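Poly(A) RNA polymerase GLD2 (Rattus norvegicus, PDB 6LBK) probably adds AMP from ATP to the 3' ends of selected cytoplasmic mRNAs, forming poly(A) tails, and single nucleotides to certain microRNAs. Local coordinates at residues A[72-80]-A[165-174]; A[108-116]-A[173-184]. The protein carries 1 engineered substitution. All coordinates share one frame; numbering follows the deposited sequence.

Contact 1 of 2, residues A[72-80]-A[165-174]; sequences KKELCRAQL and FRDKVSCVEF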
ATOM      1  N   LYS A  72      15.615   2.141 -11.756  1.00 63.58           N
ATOM      2  CA  LYS A  72      16.564   1.216 -11.119  1.00 53.72           C
ATOM      3  C   LYS A  72      15.861  -0.040 -10.613  1.00 56.81           C
ATOM      4  O   LYS A  72      16.402  -1.158 -10.702  1.00 63.94           O
ATOM      5  CB  LYS A  72      17.322   1.902  -9.985  1.00 53.55           C
ATOM      6  CG  LYS A  72      18.651   2.526 -10.430  1.00 65.01           C
ATOM      7  CD  LYS A  72      19.338   1.738 -11.583  1.00 80.46           C
ATOM      8  CE  LYS A  72      20.219   0.507 -11.186  1.00 76.13           C
ATOM      9  NZ  LYS A  72      20.874  -0.115 -12.428  1.00 70.86           N
ATOM     10  N   LYS A  73      14.635   0.116 -10.117  1.00 48.21           N
ATOM     11  CA  LYS A  73      13.870  -1.058  -9.709  1.00 51.31           C
ATOM     12  C   LYS A  73      13.460  -1.911 -10.914  1.00 51.26           C
ATOM     13  O   LYS A  73      13.458  -3.147 -10.835  1.00 46.43           O
ATOM     14  CB  LYS A  73      12.659  -0.623  -8.876  1.00 53.65           C
ATOM     15  CG  LYS A  73      13.059   0.003  -7.540  1.00 53.78           C
ATOM     16  CD  LYS A  73      11.840   0.340  -6.740  1.00 53.95           C
ATOM     17  CE  LYS A  73      12.186   1.107  -5.517  1.00 61.69           C
ATOM     18  NZ  LYS A  73      10.927   1.395  -4.787  1.00 69.13           N
ATOM     19  N   GLU A  74      13.111  -1.277 -12.037  1.00 43.84           N
ATOM     20  CA  GLU A  74      12.708  -2.044 -13.204  1.00 54.31           C
ATOM     21  C   GLU A  74      13.909  -2.763 -13.840  1.00 54.47           C
ATOM     22  O   GLU A  74      13.774  -3.888 -14.339  1.00 46.35           O
ATOM     23  CB  GLU A  74      12.005  -1.123 -14.204  1.00 50.33           C
ATOM     24  CG  GLU A  74      11.887  -1.754 -15.586  1.00 63.21           C
ATOM     25  CD  GLU A  74      10.948  -2.941 -15.588  1.00 69.99           C
ATOM     26  OE1 GLU A  74       9.965  -2.896 -14.821  1.00 61.20           O
ATOM     27  OE2 GLU A  74      11.200  -3.915 -16.335  1.00 73.35           O
ATOM     28  N   LEU A  75      15.086  -2.117 -13.844  1.00 56.81           N
ATOM     29  CA  LEU A  75      16.305  -2.763 -14.329  1.00 60.19           C
ATOM     30  C   LEU A  75      16.658  -3.954 -13.458  1.00 60.55           C
ATOM     31  O   LEU A  75      17.064  -5.013 -13.965  1.00 56.02           O
ATOM     32  CB  LEU A  75      17.457  -1.765 -14.325  1.00 51.72           C
ATOM     33  CG  LEU A  75      17.301  -0.625 -15.295  1.00 52.98           C
ATOM     34  CD1 LEU A  75      18.386   0.421 -15.054  1.00 53.31           C
ATOM     35  CD2 LEU A  75      17.363  -1.222 -16.690  1.00 54.26           C
ATOM     36  N   CYS A  76      16.457  -3.817 -12.145  1.00 62.92           N
ATOM     37  CA  CYS A  76      16.681  -4.957 -11.267  1.00 56.88           C
ATOM     38  C   CYS A  76      15.660  -6.076 -11.511  1.00 64.03           C
ATOM     39  O   CYS A  76      16.022  -7.261 -11.509  1.00 65.52           O
ATOM     40  CB  CYS A  76      16.666  -4.490  -9.822  1.00 43.68           C
ATOM     41  SG  CYS A  76      16.979  -5.844  -8.704  1.00 58.45           S
ATOM     42  N   ARG A  77      14.384  -5.716 -11.735  1.00 57.98           N
ATOM     43  CA  ARG A  77      13.340  -6.706 -12.001  1.00 45.09           C
ATOM     44  C   ARG A  77      13.630  -7.499 -13.273  1.00 54.16           C
ATOM     45  O   ARG A  77      13.543  -8.734 -13.287  1.00 54.70           O
ATOM     46  CB  ARG A  77      11.978  -6.025 -12.140  1.00 43.49           C
ATOM     47  CG  ARG A  77      10.863  -7.031 -12.365  1.00 44.30           C
ATOM     48  CD  ARG A  77       9.736  -6.525 -13.222  1.00 45.43           C
ATOM     49  NE  ARG A  77      10.179  -6.106 -14.544  1.00 51.01           N
ATOM     50  CZ  ARG A  77      10.431  -6.957 -15.531  1.00 53.69           C
ATOM     51  NH1 ARG A  77      10.301  -8.263 -15.313  1.00 60.56           N
ATOM     52  NH2 ARG A  77      10.810  -6.515 -16.722  1.00 49.02           N
ATOM     53  N   ALA A  78      13.960  -6.802 -14.361  1.00 50.62           N
ATOM     54  CA  ALA A  78      14.279  -7.487 -15.610  1.00 49.90           C
ATOM     55  C   ALA A  78      15.527  -8.366 -15.484  1.00 59.21           C
ATOM     56  O   ALA A  78      15.532  -9.511 -15.968  1.00 65.11           O
ATOM     57  CB  ALA A  78      14.452  -6.460 -16.716  1.00 47.39           C
ATOM     58  N   GLN A  79      16.589  -7.874 -14.815  1.00 54.40           N
ATOM     59  CA  GLN A  79      17.792  -8.706 -14.669  1.00 53.54           C
ATOM     60  C   GLN A  79      17.502  -9.942 -13.838  1.00 53.73           C
ATOM     61  O   GLN A  79      17.975 -11.035 -14.144  1.00 63.32           O
ATOM     62  CB  GLN A  79      18.953  -7.922 -14.042  1.00 49.29           C
ATOM     63  CG  GLN A  79      20.161  -8.776 -13.659  1.00 48.63           C
ATOM     64  CD  GLN A  79      20.900  -9.375 -14.883  1.00 57.70           C
ATOM     65  OE1 GLN A  79      20.894  -8.806 -15.974  1.00 61.03           O
ATOM     66  NE2 GLN A  79      21.556 -10.505 -14.684  1.00 51.39           N
ATOM     67  N   LEU A  80      16.724  -9.795 -12.783  1.00 66.80           N
ATOM     68  CA  LEU A  80      16.429 -10.951 -11.963  1.00 60.10           C
ATOM     69  C   LEU A  80      15.504 -11.923 -12.685  1.00 55.31           C
ATOM     70  O   LEU A  80      15.627 -13.131 -12.504  1.00 60.68           O
ATOM     71  CB  LEU A  80      15.852 -10.504 -10.625  1.00 53.57           C
ATOM     72  CG  LEU A  80      16.931  -9.910  -9.722  1.00 62.96           C
ATOM     73  CD1 LEU A  80      16.375  -9.682  -8.326  1.00 54.23           C
ATOM     74  CD2 LEU A  80      18.180 -10.805  -9.658  1.00 55.49           C
ATOM     75  N   PHE A 165      16.083  -8.942   0.100  1.00 58.79           N
ATOM     76  CA  PHE A 165      17.448  -8.801  -0.364  1.00 62.31           C
ATOM     77  C   PHE A 165      17.700  -7.346  -0.693  1.00 65.86           C
ATOM     78  O   PHE A 165      16.771  -6.574  -0.898  1.00 64.77           O
ATOM     79  CB  PHE A 165      17.734  -9.707  -1.592  1.00 64.48           C
ATOM     80  CG  PHE A 165      16.933  -9.388  -2.840  1.00 56.76           C
ATOM     81  CD1 PHE A 165      17.438  -8.531  -3.813  1.00 58.11           C
ATOM     82  CD2 PHE A 165      15.722 -10.014  -3.082  1.00 57.30           C
ATOM     83  CE1 PHE A 165      16.705  -8.268  -4.986  1.00 51.50           C
ATOM     84  CE2 PHE A 165      14.999  -9.752  -4.248  1.00 59.56           C
ATOM     85  CZ  PHE A 165      15.485  -8.882  -5.194  1.00 48.31           C
ATOM     86  N   ARG A 166      18.977  -6.996  -0.810  1.00 69.72           N
ATOM     87  CA  ARG A 166      19.377  -5.648  -1.177  1.00 69.84           C
ATOM     88  C   ARG A 166      20.139  -5.732  -2.490  1.00 72.24           C
ATOM     89  O   ARG A 166      21.132  -6.452  -2.585  1.00 76.61           O
ATOM     90  CB  ARG A 166      20.236  -5.021  -0.077  1.00 76.15           C
ATOM     91  CG  ARG A 166      20.355  -3.506  -0.116  1.00 78.53           C
ATOM     92  CD  ARG A 166      21.289  -3.035   0.997  1.00 90.36           C
ATOM     93  NE  ARG A 166      22.581  -2.580   0.490  1.00 93.25           N
ATOM     94  CZ  ARG A 166      22.896  -1.302   0.304  1.00100.08           C
ATOM     95  NH1 ARG A 166      22.024  -0.344   0.602  1.00 98.88           N
ATOM     96  NH2 ARG A 166      24.089  -0.978  -0.171  1.00106.57           N
ATOM     97  N   ASP A 167      19.668  -4.995  -3.492  1.00 73.96           N
ATOM     98  CA  ASP A 167      20.363  -4.855  -4.756  1.00 71.07           C
ATOM     99  C   ASP A 167      21.477  -3.836  -4.578  1.00 78.78           C
ATOM    100  O   ASP A 167      21.217  -2.672  -4.234  1.00 77.44           O
ATOM    101  CB  ASP A 167      19.392  -4.416  -5.852  1.00 69.94           C
ATOM    102  CG  ASP A 167      20.098  -4.071  -7.173  1.00 76.11           C
ATOM    103  OD1 ASP A 167      20.922  -4.871  -7.699  1.00 77.59           O
ATOM    104  OD2 ASP A 167      19.840  -2.954  -7.678  1.00 77.54           O
ATOM    105  N   LYS A 168      22.718  -4.298  -4.772  1.00 79.15           N
ATOM    106  CA  LYS A 168      23.901  -3.449  -4.693  1.00 81.15           C
ATOM    107  C   LYS A 168      24.002  -2.512  -5.882  1.00 89.47           C
ATOM    108  O   LYS A 168      24.759  -1.540  -5.829  1.00 94.81           O
ATOM    109  CB  LYS A 168      25.165  -4.295  -4.671  1.00 91.88           C
ATOM    110  CG  LYS A 168      25.428  -5.048  -3.409  1.00101.25           C
ATOM    111  CD  LYS A 168      26.412  -6.185  -3.678  1.00109.57           C
ATOM    112  CE  LYS A 168      27.725  -5.658  -4.228  1.00118.97           C
ATOM    113  NZ  LYS A 168      28.420  -4.833  -3.193  1.00124.80           N
ATOM    114  N   VAL A 169      23.271  -2.799  -6.960  1.00 90.25           N
ATOM    115  CA  VAL A 169      23.317  -1.958  -8.147  1.00 92.19           C
ATOM    116  C   VAL A 169      22.541  -0.671  -7.914  1.00 89.38           C
ATOM    117  O   VAL A 169      23.058   0.427  -8.146  1.00 94.98           O
ATOM    118  CB  VAL A 169      22.776  -2.736  -9.361  1.00 93.55           C
ATOM    119  CG1 VAL A 169      22.845  -1.876 -10.603  1.00 97.91           C
ATOM    120  CG2 VAL A 169      23.553  -4.034  -9.556  1.00 94.48           C
ATOM    121  N   SER A 170      21.278  -0.787  -7.493  1.00 82.93           N
ATOM    122  CA  SER A 170      20.461   0.369  -7.132  1.00 88.65           C
ATOM    123  C   SER A 170      20.566   0.762  -5.657  1.00 92.46           C
ATOM    124  O   SER A 170      20.062   1.830  -5.291  1.00 98.94           O
ATOM    125  CB  SER A 170      18.982   0.117  -7.446  1.00 77.39           C
ATOM    126  OG  SER A 170      18.487  -0.999  -6.735  1.00 71.00           O
ATOM    127  N   CYS A 171      21.208  -0.065  -4.818  1.00 90.09           N
ATOM    128  CA  CYS A 171      21.232   0.091  -3.356  1.00 91.45           C
ATOM    129  C   CYS A 171      19.833  -0.011  -2.740  1.00 76.00           C
ATOM    130  O   CYS A 171      19.565   0.609  -1.711  1.00 74.82           O
ATOM    131  CB  CYS A 171      21.874   1.420  -2.926  1.00101.09           C
ATOM    132  SG  CYS A 171      23.664   1.571  -3.027  1.00105.45           S
ATOM    133  N   VAL A 172      18.931  -0.791  -3.342  1.00 70.12           N
ATOM    134  CA  VAL A 172      17.509  -0.782  -2.974  1.00 63.57           C
ATOM    135  C   VAL A 172      17.128  -2.124  -2.359  1.00 78.03           C
ATOM    136  O   VAL A 172      17.565  -3.188  -2.821  1.00 81.80           O
ATOM    137  CB  VAL A 172      16.587  -0.441  -4.175  1.00 65.05           C
ATOM    138  CG1 VAL A 172      15.175  -0.944  -3.970  1.00 57.64           C
ATOM    139  CG2 VAL A 172      16.536   1.059  -4.407  1.00 63.77           C
ATOM    140  N   GLU A 173      16.306  -2.065  -1.313  1.00 81.54           N
ATOM    141  CA  GLU A 173      15.780  -3.257  -0.665  1.00 82.47           C
ATOM    142  C   GLU A 173      14.552  -3.783  -1.397  1.00 68.87           C
ATOM    143  O   GLU A 173      13.688  -3.017  -1.826  1.00 72.03           O
ATOM    144  CB  GLU A 173      15.427  -2.938   0.786  1.00 94.55           C
ATOM    145  CG  GLU A 173      15.148  -4.149   1.654  1.00111.21           C
ATOM    146  CD  GLU A 173      16.423  -4.751   2.237  1.00123.23           C
ATOM    147  OE1 GLU A 173      16.358  -5.895   2.747  1.00127.70           O
ATOM    148  OE2 GLU A 173      17.486  -4.081   2.188  1.00125.65           O
ATOM    149  N   PHE A 174      14.488  -5.101  -1.542  1.00 54.68           N
ATOM    150  CA  PHE A 174      13.448  -5.793  -2.280  1.00 56.88           C
ATOM    151  C   PHE A 174      12.891  -6.928  -1.443  1.00 61.46           C
ATOM    152  O   PHE A 174      13.585  -7.514  -0.601  1.00 66.08           O
ATOM    153  CB  PHE A 174      13.965  -6.406  -3.610  1.00 61.52           C
ATOM    154  CG  PHE A 174      14.094  -5.424  -4.732  1.00 48.97           C
ATOM    155  CD1 PHE A 174      12.968  -5.002  -5.425  1.00 47.52           C
ATOM    156  CD2 PHE A 174      15.327  -4.949  -5.105  1.00 50.65           C
ATOM    157  CE1 PHE A 174      13.080  -4.102  -6.474  1.00 47.91           C
ATOM    158  CE2 PHE A 174      15.450  -4.052  -6.144  1.00 57.70           C
ATOM    159  CZ  PHE A 174      14.317  -3.621  -6.833  1.00 49.71           C
TER
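Hydrophobic packing of a helix against a β-hairpin defines this contact: C76 and L80 of helix 72-80 meet F174 and F165, on the paired strands of 165-174, in the buried layer on one face of the palm sheet. SG of C76 lies 3.5 Å from CE2 of F174 and 4.2 Å from the ring centroid, 42° off the ring normal, an oblique sulfur-aromatic contact. The sulfur gets there because the C76 side chain extends opposite its own amide nitrogen (chi1 -179°). One turn on, L80 and F165 approach from opposite directions, with CD1 of L80 meeting the F165 ring obliquely, 3.4 Å from CZ; F142 meets the F165 ring edge-to-face. At the F174 rim, CA of K73 sits in the ring plane, 3.9 Å from CZ. The extended K73 chain then crosses V172 at about a right angle, CE to CG1 3.9 Å, and its ammonium goes on to S108 O. This helix-on-sheet layering belongs to the nucleotidyltransferase palm, and the hairpin's turn supplies the remaining contact. There CB of K72 rests 3.5 Å from CB of S170, while the far end of its bent chain crosses V169 CG1. An Asx motif shapes that turn: OD2 of D167 accepts from S170 N at 2.6 Å, from above the carboxylate plane, and from S170 OG, also at 2.6 Å, through its anti lone pair. Two bonds to one oxygen fix the rotation of the carboxylate, whose CG packs beside the C76 sulfur.

Contact 2 of 2, residues A[108-116]-A[173-184]; sequences SDGDLCLVV and EFALNVNNTVGI. Engineered in segment 173-184: A175 (natural residue Asp).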
ATOM      1  N   SER A 108      10.437   3.864  -0.838  1.00 80.94           N
ATOM      2  CA  SER A 108       9.651   2.646  -1.013  1.00 83.86           C
ATOM      3  C   SER A 108      10.561   1.507  -1.455  1.00 85.73           C
ATOM      4  O   SER A 108      11.295   1.625  -2.439  1.00 89.15           O
ATOM      5  CB  SER A 108       8.541   2.860  -2.052  1.00 84.82           C
ATOM      6  OG  SER A 108       7.721   3.977  -1.724  1.00 87.95           O
ATOM      7  N   ASP A 109      10.523   0.403  -0.723  1.00 86.68           N
ATOM      8  CA  ASP A 109      11.246  -0.769  -1.175  1.00 87.90           C
ATOM      9  C   ASP A 109      10.523  -1.371  -2.368  1.00 80.27           C
ATOM     10  O   ASP A 109       9.423  -0.955  -2.738  1.00 88.16           O
ATOM     11  CB  ASP A 109      11.383  -1.790  -0.047  1.00105.36           C
ATOM     12  CG  ASP A 109      12.290  -1.301   1.071  1.00135.16           C
ATOM     13  OD1 ASP A 109      13.084  -0.367   0.814  1.00146.37           O
ATOM     14  OD2 ASP A 109      12.215  -1.837   2.207  1.00144.32           O
ATOM     15  N   GLY A 110      11.146  -2.371  -2.974  1.00 74.70           N
ATOM     16  CA  GLY A 110      10.590  -3.017  -4.149  1.00 65.88           C
ATOM     17  C   GLY A 110       9.928  -4.308  -3.710  1.00 54.93           C
ATOM     18  O   GLY A 110      10.412  -4.981  -2.809  1.00 53.17           O
ATOM     19  N   ASP A 111       8.791  -4.611  -4.333  1.00 58.68           N
ATOM     20  CA  ASP A 111       8.066  -5.857  -4.139  1.00 50.05           C
ATOM     21  C   ASP A 111       7.996  -6.559  -5.487  1.00 56.79           C
ATOM     22  O   ASP A 111       7.609  -5.953  -6.492  1.00 57.02           O
ATOM     23  CB  ASP A 111       6.651  -5.609  -3.600  1.00 73.70           C
ATOM     24  CG  ASP A 111       6.635  -5.131  -2.142  1.00 98.54           C
ATOM     25  OD1 ASP A 111       6.814  -5.976  -1.219  1.00100.58           O
ATOM     26  OD2 ASP A 111       6.432  -3.903  -1.922  1.00113.64           O
ATOM     27  N   LEU A 112       8.367  -7.836  -5.499  1.00 42.94           N
ATOM     28  CA  LEU A 112       8.422  -8.647  -6.691  1.00 45.63           C
ATOM     29  C   LEU A 112       7.562  -9.880  -6.470  1.00 53.21           C
ATOM     30  O   LEU A 112       7.551 -10.476  -5.382  1.00 44.36           O
ATOM     31  CB  LEU A 112       9.882  -9.060  -7.034  1.00 44.59           C
ATOM     32  CG  LEU A 112      10.854  -7.895  -7.159  1.00 43.30           C
ATOM     33  CD1 LEU A 112      12.313  -8.342  -7.026  1.00 44.33           C
ATOM     34  CD2 LEU A 112      10.644  -7.218  -8.484  1.00 43.16           C
ATOM     35  N   CYS A 113       6.880 -10.281  -7.523  1.00 53.41           N
ATOM     36  CA  CYS A 113       6.010 -11.432  -7.479  1.00 49.22           C
ATOM     37  C   CYS A 113       6.447 -12.366  -8.602  1.00 59.21           C
ATOM     38  O   CYS A 113       6.370 -11.999  -9.786  1.00 55.87           O
ATOM     39  CB  CYS A 113       4.573 -10.993  -7.637  1.00 46.13           C
ATOM     40  SG  CYS A 113       3.550 -12.371  -7.724  1.00 59.99           S
ATOM     41  N   LEU A 114       6.904 -13.551  -8.224  1.00 55.94           N
ATOM     42  CA  LEU A 114       7.387 -14.543  -9.207  1.00 57.11           C
ATOM     43  C   LEU A 114       6.226 -15.441  -9.596  1.00 58.83           C
ATOM     44  O   LEU A 114       5.636 -16.021  -8.730  1.00 60.85           O
ATOM     45  CB  LEU A 114       8.533 -15.321  -8.571  1.00 53.28           C
ATOM     46  CG  LEU A 114       9.172 -16.394  -9.436  1.00 64.60           C
ATOM     47  CD1 LEU A 114       9.766 -15.796 -10.687  1.00 65.85           C
ATOM     48  CD2 LEU A 114      10.233 -17.131  -8.657  1.00 64.27           C
ATOM     49  N   VAL A 115       5.913 -15.479 -10.881  1.00 58.96           N
ATOM     50  CA  VAL A 115       4.806 -16.326 -11.387  1.00 64.76           C
ATOM     51  C   VAL A 115       5.412 -17.540 -12.073  1.00 71.28           C
ATOM     52  O   VAL A 115       6.082 -17.378 -13.086  1.00 77.51           O
ATOM     53  CB  VAL A 115       3.953 -15.547 -12.385  1.00 63.02           C
ATOM     54  CG1 VAL A 115       2.620 -16.221 -12.571  1.00 63.11           C
ATOM     55  CG2 VAL A 115       3.760 -14.134 -11.902  1.00 69.54           C
ATOM     56  N   VAL A 116       5.100 -18.708 -11.536  1.00 74.35           N
ATOM     57  CA  VAL A 116       5.622 -20.000 -12.031  1.00 69.16           C
ATOM     58  C   VAL A 116       4.414 -20.809 -12.436  1.00 74.35           C
ATOM     59  O   VAL A 116       3.543 -20.952 -11.611  1.00 73.40           O
ATOM     60  CB  VAL A 116       6.351 -20.694 -10.884  1.00 67.39           C
ATOM     61  CG1 VAL A 116       6.676 -22.118 -11.227  1.00 71.99           C
ATOM     62  CG2 VAL A 116       7.600 -19.939 -10.506  1.00 63.40           C
ATOM     63  N   GLU A 173      16.306  -2.065  -1.313  1.00 81.54           N
ATOM     64  CA  GLU A 173      15.780  -3.257  -0.665  1.00 82.47           C
ATOM     65  C   GLU A 173      14.552  -3.783  -1.397  1.00 68.87           C
ATOM     66  O   GLU A 173      13.688  -3.017  -1.826  1.00 72.03           O
ATOM     67  CB  GLU A 173      15.427  -2.938   0.786  1.00 94.55           C
ATOM     68  CG  GLU A 173      15.148  -4.149   1.654  1.00111.21           C
ATOM     69  CD  GLU A 173      16.423  -4.751   2.237  1.00123.23           C
ATOM     70  OE1 GLU A 173      16.358  -5.895   2.747  1.00127.70           O
ATOM     71  OE2 GLU A 173      17.486  -4.081   2.188  1.00125.65           O
ATOM     72  N   PHE A 174      14.488  -5.101  -1.542  1.00 54.68           N
ATOM     73  CA  PHE A 174      13.448  -5.793  -2.280  1.00 56.88           C
ATOM     74  C   PHE A 174      12.891  -6.928  -1.443  1.00 61.46           C
ATOM     75  O   PHE A 174      13.585  -7.514  -0.601  1.00 66.08           O
ATOM     76  CB  PHE A 174      13.965  -6.406  -3.610  1.00 61.52           C
ATOM     77  CG  PHE A 174      14.094  -5.424  -4.732  1.00 48.97           C
ATOM     78  CD1 PHE A 174      12.968  -5.002  -5.425  1.00 47.52           C
ATOM     79  CD2 PHE A 174      15.327  -4.949  -5.105  1.00 50.65           C
ATOM     80  CE1 PHE A 174      13.080  -4.102  -6.474  1.00 47.91           C
ATOM     81  CE2 PHE A 174      15.450  -4.052  -6.144  1.00 57.70           C
ATOM     82  CZ  PHE A 174      14.317  -3.621  -6.833  1.00 49.71           C
ATOM     83  N   ALA A 175      11.642  -7.260  -1.734  1.00 64.59           N
ATOM     84  CA  ALA A 175      10.934  -8.392  -1.161  1.00 67.37           C
ATOM     85  C   ALA A 175      10.300  -9.169  -2.305  1.00 61.05           C
ATOM     86  O   ALA A 175       9.468  -8.627  -3.033  1.00 63.18           O
ATOM     87  CB  ALA A 175       9.869  -7.906  -0.175  1.00 59.59           C
ATOM     88  N   LEU A 176      10.688 -10.424  -2.462  1.00 56.52           N
ATOM     89  CA  LEU A 176      10.203 -11.277  -3.534  1.00 55.67           C
ATOM     90  C   LEU A 176       9.362 -12.388  -2.932  1.00 57.96           C
ATOM     91  O   LEU A 176       9.789 -13.034  -1.971  1.00 64.28           O
ATOM     92  CB  LEU A 176      11.382 -11.848  -4.338  1.00 57.35           C
ATOM     93  CG  LEU A 176      11.048 -12.710  -5.553  1.00 58.82           C
ATOM     94  CD1 LEU A 176      12.129 -12.536  -6.593  1.00 65.98           C
ATOM     95  CD2 LEU A 176      10.935 -14.177  -5.174  1.00 67.34           C
ATOM     96  N   ASN A 177       8.171 -12.601  -3.482  1.00 56.06           N
ATOM     97  CA  ASN A 177       7.348 -13.737  -3.096  1.00 57.18           C
ATOM     98  C   ASN A 177       7.076 -14.576  -4.331  1.00 55.34           C
ATOM     99  O   ASN A 177       7.366 -14.166  -5.456  1.00 56.72           O
ATOM    100  CB  ASN A 177       6.037 -13.299  -2.422  1.00 52.79           C
ATOM    101  CG  ASN A 177       5.072 -12.656  -3.382  1.00 65.15           C
ATOM    102  OD1 ASN A 177       4.511 -13.314  -4.261  1.00 61.46           O
ATOM    103  ND2 ASN A 177       4.859 -11.347  -3.215  1.00 76.61           N
ATOM    104  N   VAL A 178       6.503 -15.756  -4.122  1.00 64.33           N
ATOM    105  CA  VAL A 178       6.221 -16.670  -5.222  1.00 70.22           C
ATOM    106  C   VAL A 178       4.725 -16.873  -5.349  1.00 68.14           C
ATOM    107  O   VAL A 178       4.082 -17.382  -4.423  1.00 70.17           O
ATOM    108  CB  VAL A 178       6.918 -18.022  -5.055  1.00 69.19           C
ATOM    109  CG1 VAL A 178       6.607 -18.860  -6.257  1.00 74.45           C
ATOM    110  CG2 VAL A 178       8.380 -17.815  -4.929  1.00 69.88           C
ATOM    111  N   ASN A 179       4.181 -16.465  -6.496  1.00 62.22           N
ATOM    112  CA  ASN A 179       2.845 -16.818  -6.954  1.00 59.82           C
ATOM    113  C   ASN A 179       1.731 -16.141  -6.177  1.00 76.09           C
ATOM    114  O   ASN A 179       0.567 -16.548  -6.288  1.00 79.41           O
ATOM    115  CB  ASN A 179       2.646 -18.332  -6.956  1.00 58.91           C
ATOM    116  CG  ASN A 179       3.245 -18.964  -8.175  1.00 67.99           C
ATOM    117  OD1 ASN A 179       3.065 -18.470  -9.291  1.00 73.27           O
ATOM    118  ND2 ASN A 179       4.033 -19.996  -7.974  1.00 64.51           N
ATOM    119  N   ASN A 180       2.026 -15.097  -5.405  1.00 78.56           N
ATOM    120  CA  ASN A 180       0.944 -14.340  -4.778  1.00 81.62           C
ATOM    121  C   ASN A 180       0.384 -13.347  -5.792  1.00 79.14           C
ATOM    122  O   ASN A 180       0.663 -12.145  -5.768  1.00 84.27           O
ATOM    123  CB  ASN A 180       1.385 -13.640  -3.508  1.00 75.00           C
ATOM    124  CG  ASN A 180       0.210 -13.058  -2.781  1.00 76.82           C
ATOM    125  OD1 ASN A 180      -0.803 -13.726  -2.617  1.00 85.04           O
ATOM    126  ND2 ASN A 180       0.311 -11.802  -2.388  1.00 71.79           N
ATOM    127  N   THR A 181      -0.410 -13.877  -6.722  1.00 80.31           N
ATOM    128  CA  THR A 181      -0.855 -13.101  -7.868  1.00 76.53           C
ATOM    129  C   THR A 181      -1.833 -11.994  -7.498  1.00 75.54           C
ATOM    130  O   THR A 181      -1.927 -11.005  -8.237  1.00 77.84           O
ATOM    131  CB  THR A 181      -1.474 -14.046  -8.895  1.00 82.39           C
ATOM    132  OG1 THR A 181      -2.511 -14.815  -8.271  1.00 89.17           O
ATOM    133  CG2 THR A 181      -0.413 -14.982  -9.414  1.00 78.80           C
ATOM    134  N   VAL A 182      -2.538 -12.100  -6.366  1.00 70.76           N
ATOM    135  CA  VAL A 182      -3.475 -11.034  -6.013  1.00 69.74           C
ATOM    136  C   VAL A 182      -2.762  -9.686  -5.898  1.00 70.05           C
ATOM    137  O   VAL A 182      -3.323  -8.637  -6.252  1.00 68.38           O
ATOM    138  CB  VAL A 182      -4.244 -11.398  -4.722  1.00 74.80           C
ATOM    139  CG1 VAL A 182      -3.314 -11.492  -3.533  1.00 77.03           C
ATOM    140  CG2 VAL A 182      -5.322 -10.366  -4.439  1.00 72.42           C
ATOM    141  N   GLY A 183      -1.497  -9.699  -5.470  1.00 63.85           N
ATOM    142  CA  GLY A 183      -0.738  -8.463  -5.388  1.00 52.80           C
ATOM    143  C   GLY A 183      -0.528  -7.795  -6.735  1.00 65.23           C
ATOM    144  O   GLY A 183      -0.433  -6.568  -6.809  1.00 63.79           O
ATOM    145  N   ILE A 184      -0.447  -8.585  -7.823  1.00 61.30           N
ATOM    146  CA  ILE A 184      -0.456  -7.981  -9.155  1.00 65.14           C
ATOM    147  C   ILE A 184      -1.791  -7.281  -9.409  1.00 71.67           C
ATOM    148  O   ILE A 184      -1.828  -6.090  -9.762  1.00 73.60           O
ATOM    149  CB  ILE A 184      -0.134  -9.019 -10.247  1.00 70.27           C
ATOM    150  CG1 ILE A 184       1.296  -9.579 -10.118  1.00 66.26           C
ATOM    151  CG2 ILE A 184      -0.352  -8.415 -11.632  1.00 74.05           C
ATOM    152  CD1 ILE A 184       1.534 -10.815 -10.926  1.00 71.05           C
TER
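The F174 ring rests obliquely against the backbone of G110, its CD1 3.4 Å from G110 CA, and L112 CD1 reaches the same CD1 at 3.8 Å, also obliquely. At the same end of the strands the side chains of D109 and E173 lie side by side, pointing the same way, with their carboxylate planes 49° apart and D109 OD1 3.5 Å from E173 CB. At the far end the N179 amide stands in for a backbone carbonyl: its OD1 accepts from V116 N at 3.0 Å in a nearly straight bond (171°). Between these ends strands 110-116 and 173-178 run parallel, joined by backbone bonds such as L112 N to A175 O, 2.8 Å. L112, L114, L176 and V178 share the sheet face of F174, turned to helix 67-85, with L112 CB 4.1 Å from L176 CG. D111, A175, C113 and N177 occupy the other face. There SG of C113 sits 4.1 Å from I184 CD1, and N177 OD1 accepts from N180 N in an Asx motif that shapes the strand's exit. A175 is engineered, an aspartate in nature, and its CB faces D111 OD1. D109 and D111 probably bind the catalytic magnesium, as in relatives; with the natural aspartate at position 175 they would make up the carboxylate cluster typical of the polymerase β-like nucleotidyltransferase palm.

Overall arrangement
Both contacts belong to the palm domain, their centres 13 Å apart on the same side of the chain's centre. Along the chain their segments alternate: 72-80, 108-116, 165-174, then 173-184, the last two sharing E173 and F174 on strand 172-178. That strand lies between 110-116 and 162-167 in the five-stranded mixed sheet; contact 1 packs helix 67-85 on one face of the sheet, while contact 2 joins two neighbouring strands. They also touch directly: K73 NZ probably donates to S108 O, and L112 packs on F165 and R77. The helix layer is thus tied to the loop and strand that carry the putative metal-binding aspartates D109 and D111.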